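Local coordinates for protein fructose-bisphosphate aldolase (Slackia heliotrinireducens, PDB 4MOZ) that belongs to the DeoC/LacD family of aldolases and folds as a closed eight-stranded parallel beta/alpha (TIM) barrel, at residues C[10-13]-C[14-17]; C[199-203]-C[204-208]; C[224-227]-C[228-231]. All blocks are in the same frame, centred on the assembly; numbering follows the deposited sequence.

Interaction 1: C[10-13]-C[14-17]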
loop_
_atom_site.group_PDB
_atom_site.type_symbol
_atom_site.label_atom_id
_atom_site.label_comp_id
_atom_site.label_asym_id
_atom_site.label_seq_id
_atom_site.Cartn_x
_atom_site.Cartn_y
_atom_site.Cartn_z
ATOM N N LYS C 10 -0.034 23.143 -29.308
ATOM C CA LYS C 10 0.854 21.983 -29.374
ATOM C C LYS C 10 0.318 20.844 -28.508
ATOM O O LYS C 10 0.316 20.923 -27.275
ATOM C CB LYS C 10 2.283 22.354 -28.973
ATOM C CG LYS C 10 3.068 23.014 -30.091
ATOM C CD LYS C 10 4.455 23.422 -29.635
ATOM C CE LYS C 10 5.144 24.251 -30.706
ATOM N NZ LYS C 10 6.346 24.948 -30.172
ATOM N N VAL C 11 -0.156 19.794 -29.170
ATOM C CA VAL C 11 -0.703 18.635 -28.487
ATOM C C VAL C 11 0.442 17.677 -28.152
ATOM O O VAL C 11 1.093 17.148 -29.061
ATOM C CB VAL C 11 -1.783 17.935 -29.344
ATOM C CG1 VAL C 11 -2.302 16.678 -28.658
ATOM C CG2 VAL C 11 -2.930 18.895 -29.643
ATOM N N PRO C 12 0.702 17.466 -26.843
ATOM C CA PRO C 12 1.753 16.527 -26.442
ATOM C C PRO C 12 1.413 15.092 -26.845
ATOM O O PRO C 12 0.243 14.761 -27.059
ATOM C CB PRO C 12 1.805 16.676 -24.916
ATOM C CG PRO C 12 0.477 17.229 -24.534
ATOM C CD PRO C 12 0.035 18.085 -25.680
ATOM N N ALA C 13 2.444 14.257 -26.943
ATOM C CA ALA C 13 2.329 12.921 -27.518
ATOM C C ALA C 13 1.630 11.907 -26.610
ATOM O O ALA C 13 1.354 10.778 -27.036
ATOM C CB ALA C 13 3.703 12.418 -27.920
ATOM N N ASP C 14 1.356 12.304 -25.365
ATOM C CA ASP C 14 0.616 11.453 -24.428
ATOM C C ASP C 14 -0.892 11.725 -24.454
ATOM O O ASP C 14 -1.661 11.072 -23.744
ATOM C CB ASP C 14 1.183 11.555 -23.000
ATOM C CG ASP C 14 1.161 12.975 -22.446
ATOM O OD1 ASP C 14 0.999 13.930 -23.230
ATOM O OD2 ASP C 14 1.313 13.142 -21.216
ATOM N N VAL C 15 -1.307 12.695 -25.267
ATOM C CA VAL C 15 -2.726 12.909 -25.547
ATOM C C VAL C 15 -3.085 12.039 -26.744
ATOM O O VAL C 15 -2.649 12.303 -27.868
ATOM C CB VAL C 15 -3.052 14.388 -25.847
ATOM C CG1 VAL C 15 -4.516 14.546 -26.239
ATOM C CG2 VAL C 15 -2.720 15.270 -24.654
ATOM N N LEU C 16 -3.875 11.002 -26.495
ATOM C CA LEU C 16 -4.148 9.972 -27.495
ATOM C C LEU C 16 -5.017 10.496 -28.631
ATOM O O LEU C 16 -5.712 11.506 -28.474
ATOM C CB LEU C 16 -4.788 8.740 -26.840
ATOM C CG LEU C 16 -4.128 8.187 -25.565
ATOM C CD1 LEU C 16 -4.926 7.019 -25.010
ATOM C CD2 LEU C 16 -2.677 7.781 -25.797
ATOM N N ALA C 17 -4.966 9.804 -29.767
ATOM C CA ALA C 17 -5.684 10.205 -30.979
ATOM C C ALA C 17 -7.153 10.571 -30.734
ATOM O O ALA C 17 -7.619 11.614 -31.197
ATOM C CB ALA C 17 -5.570 9.124 -32.048
#
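Pro12 and Val15 meet across a tight reversal of the chain. Val15 N donates to Pro12 O at 3.1 Å, with 160° at the hydrogen. The donor stands well out of the carbonyl plane, 50° above it, so the bond does not run onto a lone pair. The side chain of Val15 turns back over the same ground: CG1 lies anti to its backbone N, which leaves CG2 next to that N and brings it to 3.8 Å from Pro12 CG. The CB and CG1 of Val15 meet Val11 CG1, at 3.7 Å and 3.9 Å. These two valines cross at about a right angle, and CG1 is the branch of Val11 that touches. Asp14, one residue earlier in the turn, also meets the proline. Its CG sits between the backbone N and the carbonyl carbon (chi1 59°), and this folds the carboxylate back until OD1 is 3.3 Å from Pro12 CB and 3.6 Å from Pro12 CG. The other oxygen, OD2, is gripped from outside, by a hydrogen bond with His167 ND1 of helix 152-168 and a salt bridge to Arg84 of the second subunit. Both partners hold OD2, which probably restrains the carboxylate, and the guanidinium group of Arg84 probably stabilises its charge. Ala13 O receives a further bond from Asn134 of the second subunit, while Tyr23 of helix 20-30 packs on both Pro12 and Val15. The bend is a type I beta turn, Pro12 to Val15, with Ala13 and Asp14 at its corners; here it belongs to the N-terminal segment preceding helix 20-30 and is buried where two barrel subunits meet.

Interaction 2: C[199-203]-C[204-208]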
loop_
_atom_site.group_PDB
_atom_site.type_symbol
_atom_site.label_atom_id
_atom_site.label_comp_id
_atom_site.label_asym_id
_atom_site.label_seq_id
_atom_site.Cartn_x
_atom_site.Cartn_y
_atom_site.Cartn_z
ATOM N N GLY C 199 11.313 23.053 -14.004
ATOM C CA GLY C 199 11.826 21.977 -14.857
ATOM C C GLY C 199 11.224 20.610 -14.563
ATOM O O GLY C 199 11.007 19.807 -15.477
ATOM N N VAL C 200 10.945 20.345 -13.288
ATOM C CA VAL C 200 10.333 19.075 -12.886
ATOM C C VAL C 200 8.945 18.915 -13.510
ATOM O O VAL C 200 8.603 17.836 -14.015
ATOM C CB VAL C 200 10.266 18.929 -11.348
ATOM C CG1 VAL C 200 9.369 17.766 -10.939
ATOM C CG2 VAL C 200 11.664 18.752 -10.775
ATOM N N ALA C 201 8.164 19.997 -13.489
ATOM C CA ALA C 201 6.810 19.986 -14.042
ATOM C C ALA C 201 6.791 19.549 -15.505
ATOM O O ALA C 201 5.899 18.803 -15.925
ATOM C CB ALA C 201 6.161 21.348 -13.887
ATOM N N LEU C 202 7.773 20.020 -16.272
ATOM C CA LEU C 202 7.946 19.583 -17.660
ATOM C C LEU C 202 8.206 18.080 -17.748
ATOM O O LEU C 202 7.569 17.381 -18.543
ATOM C CB LEU C 202 9.073 20.353 -18.355
ATOM C CG LEU C 202 9.439 19.874 -19.773
ATOM C CD1 LEU C 202 8.270 20.011 -20.740
ATOM C CD2 LEU C 202 10.643 20.626 -20.302
ATOM N N CYS C 203 9.127 17.589 -16.921
ATOM C CA CYS C 203 9.492 16.175 -16.946
ATOM C C CYS C 203 8.319 15.254 -16.604
ATOM O O CYS C 203 8.220 14.153 -17.142
ATOM C CB CYS C 203 10.682 15.908 -16.033
ATOM S SG CYS C 203 12.188 16.729 -16.603
ATOM N N LEU C 204 7.435 15.708 -15.717
ATOM C CA LEU C 204 6.207 14.969 -15.413
ATOM C C LEU C 204 5.171 15.115 -16.533
ATOM O O LEU C 204 4.265 14.294 -16.652
ATOM C CB LEU C 204 5.621 15.404 -14.062
ATOM C CG LEU C 204 6.472 15.169 -12.804
ATOM C CD1 LEU C 204 5.881 15.891 -11.604
ATOM C CD2 LEU C 204 6.646 13.684 -12.496
ATOM N N GLY C 205 5.314 16.159 -17.348
ATOM C CA GLY C 205 4.474 16.342 -18.532
ATOM C C GLY C 205 3.323 17.316 -18.373
ATOM O O GLY C 205 2.365 17.276 -19.152
ATOM N N ALA C 206 3.415 18.195 -17.374
ATOM C CA ALA C 206 2.373 19.192 -17.120
ATOM C C ALA C 206 2.197 20.171 -18.282
ATOM O O ALA C 206 3.144 20.462 -19.017
ATOM C CB ALA C 206 2.661 19.950 -15.832
ATOM N N ASP C 207 0.974 20.665 -18.444
ATOM C CA ASP C 207 0.697 21.733 -19.393
ATOM C C ASP C 207 1.106 23.090 -18.832
ATOM O O ASP C 207 1.600 23.953 -19.567
ATOM C CB ASP C 207 -0.782 21.727 -19.750
ATOM C CG ASP C 207 -1.199 20.442 -20.410
ATOM O OD1 ASP C 207 -0.636 20.115 -21.479
ATOM O OD2 ASP C 207 -2.058 19.740 -19.845
ATOM N N PHE C 208 0.890 23.268 -17.529
ATOM C CA PHE C 208 1.263 24.484 -16.822
ATOM C C PHE C 208 1.870 24.150 -15.469
ATOM O O PHE C 208 1.542 23.122 -14.871
ATOM C CB PHE C 208 0.050 25.405 -16.630
ATOM C CG PHE C 208 -0.510 25.947 -17.914
ATOM C CD1 PHE C 208 0.042 27.078 -18.508
ATOM C CD2 PHE C 208 -1.588 25.322 -18.536
ATOM C CE1 PHE C 208 -0.467 27.572 -19.699
ATOM C CE2 PHE C 208 -2.105 25.816 -19.724
ATOM C CZ PHE C 208 -1.545 26.942 -20.305
#
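Leu204 lies back along the helix over Val200, and the two side chains run next to each other in the same direction. Its amide closes a regular helical turn, Leu204 N to Val200 O at 3.0 Å. The torsion of Leu204 (chi1 -62°) sets CG beside its own N, 3.6 Å from Val200 O. From there the CD1 branch reaches Val200 CG1 at 4.0 Å, a methyl-to-methyl touch alongside the carbonyl. Ala201 supplies the next link through its carbonyl oxygen. Ala206 N bonds to Ala201 O at 2.9 Å and fairly straight, at 158°, while Gly205 N makes a weak bond to the same oxygen and another weak one to Leu202 O. Ala206 CB comes to 3.4 Å from Ala201 O and to 4.2 Å from Ala201 CB, so the chain leaving the helix covers the carbonyl whose hydrogen bonds end it. Gly205 takes the turn out of the helix with positive phi (100°), an angle at which a CB would press on the carbonyl oxygen of Leu204. The bond from Ala206 N to Ala201 O and the weak one from Gly205 N to Leu202 O, with this positive phi, make a Schellman motif ending helix 191-204. The second subunit packs on the outer side, with Leu49 on Val200 and Lys45 on Cys203. Inward, Leu204 and Ala206 rest on Leu175 and Ala201 on Ile177, so the capped helix end lies against strand 172-177, and the chain turns directly into strand 208-210 beside it.

Interaction 3: C[224-227]-C[228-231]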
loop_
_atom_site.group_PDB
_atom_site.type_symbol
_atom_site.label_atom_id
_atom_site.label_comp_id
_atom_site.label_asym_id
_atom_site.label_seq_id
_atom_site.Cartn_x
_atom_site.Cartn_y
_atom_site.Cartn_z
ATOM N N GLU C 224 13.314 39.059 -13.524
ATOM C CA GLU C 224 14.469 38.637 -14.314
ATOM C C GLU C 224 14.921 37.225 -13.932
ATOM O O GLU C 224 15.273 36.427 -14.802
ATOM C CB GLU C 224 15.617 39.638 -14.180
ATOM C CG GLU C 224 15.396 40.917 -14.974
ATOM C CD GLU C 224 16.460 41.970 -14.723
ATOM O OE1 GLU C 224 17.194 41.869 -13.714
ATOM O OE2 GLU C 224 16.555 42.910 -15.544
ATOM N N ASN C 225 14.893 36.933 -12.631
ATOM C CA ASN C 225 15.170 35.591 -12.114
ATOM C C ASN C 225 14.150 34.550 -12.587
ATOM O O ASN C 225 14.511 33.410 -12.884
ATOM C CB ASN C 225 15.253 35.610 -10.584
ATOM C CG ASN C 225 16.625 36.026 -10.074
ATOM O OD1 ASN C 225 17.648 35.684 -10.666
ATOM N ND2 ASN C 225 16.653 36.753 -8.960
ATOM N N LEU C 226 12.885 34.962 -12.670
ATOM C CA LEU C 226 11.801 34.106 -13.154
ATOM C C LEU C 226 11.974 33.668 -14.613
ATOM O O LEU C 226 11.521 32.586 -14.994
ATOM C CB LEU C 226 10.445 34.800 -12.975
ATOM C CG LEU C 226 9.175 33.980 -13.245
ATOM C CD1 LEU C 226 9.046 32.810 -12.276
ATOM C CD2 LEU C 226 7.933 34.857 -13.189
ATOM N N ALA C 227 12.619 34.509 -15.423
ATOM C CA ALA C 227 12.902 34.178 -16.826
ATOM C C ALA C 227 13.664 32.858 -16.975
ATOM O O ALA C 227 13.405 32.092 -17.904
ATOM C CB ALA C 227 13.653 35.311 -17.511
ATOM N N VAL C 228 14.590 32.601 -16.054
ATOM C CA VAL C 228 15.356 31.355 -16.039
ATOM C C VAL C 228 14.435 30.144 -15.807
ATOM O O VAL C 228 14.602 29.092 -16.436
ATOM C CB VAL C 228 16.482 31.412 -14.978
ATOM C CG1 VAL C 228 17.204 30.078 -14.862
ATOM C CG2 VAL C 228 17.468 32.519 -15.322
ATOM N N ALA C 229 13.457 30.311 -14.920
ATOM C CA ALA C 229 12.489 29.261 -14.624
ATOM C C ALA C 229 11.549 29.001 -15.800
ATOM O O ALA C 229 11.243 27.847 -16.109
ATOM C CB ALA C 229 11.699 29.604 -13.370
ATOM N N SER C 230 11.104 30.074 -16.453
ATOM C CA SER C 230 10.248 29.956 -17.629
ATOM C C SER C 230 10.970 29.222 -18.754
ATOM O O SER C 230 10.350 28.469 -19.508
ATOM C CB SER C 230 9.785 31.332 -18.100
ATOM O OG SER C 230 8.891 31.904 -17.159
ATOM N N ALA C 231 12.281 29.445 -18.848
ATOM C CA ALA C 231 13.117 28.759 -19.824
ATOM C C ALA C 231 13.239 27.275 -19.476
ATOM O O ALA C 231 13.059 26.421 -20.347
ATOM C CB ALA C 231 14.490 29.416 -19.914
#
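Asn225 presents the face of its backbone carbonyl to Val228: Val228 N donates to Asn225 O at 3.3 Å from 58° above the carbonyl plane. The next two peptide groups are met differently. Ser230 N bonds to Leu226 O at 2.9 Å, nearly along the C=O axis, and Ala231 N reaches Ala227 O at 3.0 Å from a direction tilted 29° off the plane. Side-chain carbons crowd in near the same oxygens. Val228 CB sits 3.5 Å from Asn225 O, with the CG2 branch beside it, and Ala229 CB lies 3.4 Å from Leu226 O. The side-chain amide of Asn225 starts away from these residues; its ND2 donates to Val215 O and is also hydrogen-bonded with Thr217 OG1, two partners that hold the flat group in place. Helix 222-232 is locally tightened here, with a 3-10-like bond from Val228 back three residues, and returns to alpha-helical i to i-4 bonds at Ser230 and Ala231. It forms the beta-alpha-beta crossover between strands 208-210 and 237-240, the repeating unit of a TIM barrel. One flank of it is apolar: Leu226 CD1 approaches Ala229 CB at 4.3 Å, a loose touch, and both residues pack on Leu238 of strand 237-240. Ala229 also packs its methyl on Ile194 and Ala198 of helix 191-204. Ser230 carries its hydroxyl beside its own N (chi1 -68°), bringing OG within 3.5 Å of Leu226 O. The bond of that hydroxyl, however, goes to Gly262 O, tying the helix to the loop before strand 266-269. Val228 faces Ala195 of helix 191-204 and also reaches Asn50 of the second subunit.

In the fold
Interactions 1 and 2 are neighbours in space though far apart in the chain: their centres are 14 Å apart and their nearest atoms about 4 Å, without touching. Shared residues bridge the gap. His167, Tyr23 and Arg89 of the second subunit, which reach interaction 1, also hold Asp207 of interaction 2: His167 NE2 on OD2, Tyr23 OH and Arg89 on OD1. Interaction 3 lies beyond interaction 2, centres 15 Å apart, and is joined to it by helix 191-204. Interactions 1 and 3 stand 26 Å apart between centres. All three touch the second subunit; interactions 1 and 2 lie on the same side of the chain's centre.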